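Local coordinates for modulator protein RSBR (Bacillus subtilis, PDB 2BNL), which regulates the sigma-B general stress response as a stressosome component that stimulates RsbT kinase activity toward RsbS in vitro, here as its N-terminal globin-like domain, at residues A[9-14]-A[48-53]. Sequence-based numbering, arbitrary orientation.
Sequences QFIAEN and EYIDIL
Within the helical core of the globin-like RsbR domain, I11 of helix 5-13 meets I50 and L53 of helix 39-54, showing how one branched residue can bridge successive turns of a neighbouring helix. The two isoleucine methyls CG2 of I11 and CG2 of I50 touch at 4.0 Å, the side chains running aslant to each other. In both isoleucines CG1 lies beside the backbone N (chi1 -60° in I11) and CG2 is anti to it, and it is this CG2 branch that meets its counterpart. The other arm of I11 is extended, and its terminal CD1 lies 4.0 Å from CD1 of L53, here with the side chains at roughly a right angle. L53 uses its second methyl, CD2, within its own helix, 3.9 Å above the Y49 ring and offset toward its rim. No hydrogen bond joins the segments, and the contact is wholly apolar and buried. At the end of helix 5-13, N14 ND2 donates to F10 O at 2.8 Å and also sits over the centre of the F10 ring. F119 of helix 109-135 and L18 and W22 of helix 15-30 add further walls, giving the multi-helix apolar packing of a globin fold, here without heme.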
loop_
_atom_site.group_PDB
_atom_site.type_symbol
_atom_site.label_atom_id
_atom_site.label_comp_id
_atom_site.label_asym_id
_atom_site.label_seq_id
_atom_site.Cartn_x
_atom_site.Cartn_y
_atom_site.Cartn_z
ATOM N N GLN A 9 -16.919 13.128 0.511
ATOM C CA GLN A 9 -18.353 13.224 0.707
ATOM C C GLN A 9 -19.081 11.900 0.877
ATOM O O GLN A 9 -19.946 11.774 1.692
ATOM C CB GLN A 9 -18.953 14.037 -0.401
ATOM C CG GLN A 9 -20.387 13.692 -0.684
ATOM C CD GLN A 9 -21.030 14.479 -1.857
ATOM O OE1 GLN A 9 -20.526 14.545 -3.029
ATOM N NE2 GLN A 9 -22.131 15.053 -1.535
ATOM N N PHE A 10 -18.653 10.879 0.146
ATOM C CA PHE A 10 -19.251 9.614 0.293
ATOM C C PHE A 10 -18.923 9.029 1.643
ATOM O O PHE A 10 -19.780 8.495 2.313
ATOM C CB PHE A 10 -18.839 8.674 -0.877
ATOM C CG PHE A 10 -19.540 7.375 -0.835
ATOM C CD1 PHE A 10 -20.701 7.176 -1.574
ATOM C CD2 PHE A 10 -19.092 6.360 -0.016
ATOM C CE1 PHE A 10 -21.357 5.937 -1.494
ATOM C CE2 PHE A 10 -19.762 5.139 0.075
ATOM C CZ PHE A 10 -20.879 4.921 -0.660
ATOM N N ILE A 11 -17.694 9.159 2.098
ATOM C CA ILE A 11 -17.340 8.702 3.439
ATOM C C ILE A 11 -18.132 9.441 4.465
ATOM O O ILE A 11 -18.701 8.769 5.345
ATOM C CB ILE A 11 -15.829 8.801 3.734
ATOM C CG1 ILE A 11 -15.062 7.930 2.716
ATOM C CG2 ILE A 11 -15.478 8.496 5.255
ATOM C CD1 ILE A 11 -13.557 8.391 2.630
ATOM N N ALA A 12 -18.203 10.803 4.386
ATOM C CA ALA A 12 -18.951 11.597 5.349
ATOM C C ALA A 12 -20.431 11.161 5.443
ATOM O O ALA A 12 -20.953 11.133 6.544
ATOM C CB ALA A 12 -18.867 13.063 5.056
ATOM N N GLU A 13 -21.063 10.796 4.307
ATOM C CA GLU A 13 -22.464 10.450 4.244
ATOM C C GLU A 13 -22.778 9.000 4.584
ATOM O O GLU A 13 -23.903 8.696 4.740
ATOM C CB GLU A 13 -23.041 10.763 2.854
ATOM C CG GLU A 13 -23.084 12.214 2.673
ATOM C CD GLU A 13 -23.232 12.664 1.242
ATOM O OE1 GLU A 13 -23.257 11.793 0.313
ATOM O OE2 GLU A 13 -23.245 13.934 1.064
ATOM N N ASN A 14 -21.760 8.174 4.774
ATOM C CA ASN A 14 -21.938 6.712 4.925
ATOM C C ASN A 14 -21.113 6.181 6.059
ATOM O O ASN A 14 -20.575 5.088 5.970
ATOM C CB ASN A 14 -21.566 6.054 3.601
ATOM C CG ASN A 14 -22.584 6.436 2.462
ATOM O OD1 ASN A 14 -23.700 5.905 2.435
ATOM N ND2 ASN A 14 -22.186 7.347 1.537
ATOM N N GLU A 48 -11.264 4.949 14.537
ATOM C CA GLU A 48 -10.031 5.798 14.589
ATOM C C GLU A 48 -9.610 6.050 13.157
ATOM O O GLU A 48 -9.155 7.119 12.802
ATOM C CB GLU A 48 -8.852 5.084 15.216
ATOM C CG GLU A 48 -8.460 5.389 16.662
ATOM C CD GLU A 48 -7.153 4.658 17.117
ATOM O OE1 GLU A 48 -6.138 5.402 17.343
ATOM O OE2 GLU A 48 -7.151 3.357 17.274
ATOM N N TYR A 49 -9.681 5.035 12.320
ATOM C CA TYR A 49 -9.339 5.239 10.845
ATOM C C TYR A 49 -10.261 6.171 10.093
ATOM O O TYR A 49 -9.816 7.083 9.382
ATOM C CB TYR A 49 -9.374 3.911 10.157
ATOM C CG TYR A 49 -8.874 3.909 8.767
ATOM C CD1 TYR A 49 -7.532 4.155 8.480
ATOM C CD2 TYR A 49 -9.702 3.621 7.728
ATOM C CE1 TYR A 49 -7.027 4.097 7.181
ATOM C CE2 TYR A 49 -9.188 3.582 6.392
ATOM C CZ TYR A 49 -7.847 3.813 6.148
ATOM O OH TYR A 49 -7.389 3.693 4.860
ATOM N N ILE A 50 -11.576 5.973 10.262
ATOM C CA ILE A 50 -12.505 6.903 9.646
ATOM C C ILE A 50 -12.237 8.390 10.106
ATOM O O ILE A 50 -12.367 9.305 9.301
ATOM C CB ILE A 50 -14.018 6.539 9.897
ATOM C CG1 ILE A 50 -14.374 5.191 9.298
ATOM C CG2 ILE A 50 -15.051 7.426 9.072
ATOM C CD1 ILE A 50 -15.720 4.394 9.891
ATOM N N ASP A 51 -11.968 8.582 11.380
ATOM C CA ASP A 51 -11.700 9.901 11.958
ATOM C C ASP A 51 -10.454 10.522 11.288
ATOM O O ASP A 51 -10.474 11.688 11.005
ATOM C CB ASP A 51 -11.423 9.836 13.444
ATOM C CG ASP A 51 -12.683 9.703 14.292
ATOM O OD1 ASP A 51 -13.795 9.646 13.755
ATOM O OD2 ASP A 51 -12.493 9.666 15.513
ATOM N N ILE A 52 -9.448 9.708 11.009
ATOM C CA ILE A 52 -8.297 10.097 10.143
ATOM C C ILE A 52 -8.697 10.555 8.748
ATOM O O ILE A 52 -8.283 11.639 8.298
ATOM C CB ILE A 52 -7.196 9.030 10.081
ATOM C CG1 ILE A 52 -6.516 8.874 11.458
ATOM C CG2 ILE A 52 -6.224 9.306 8.953
ATOM C CD1 ILE A 52 -5.921 7.481 11.732
ATOM N N LEU A 53 -9.574 9.803 8.126
ATOM C CA LEU A 53 -10.014 10.111 6.801
ATOM C C LEU A 53 -10.717 11.443 6.802
ATOM O O LEU A 53 -10.470 12.264 5.913
ATOM C CB LEU A 53 -10.913 8.988 6.256
ATOM C CG LEU A 53 -10.354 7.599 6.152
ATOM C CD1 LEU A 53 -11.455 6.658 5.595
ATOM C CD2 LEU A 53 -9.109 7.440 5.432
#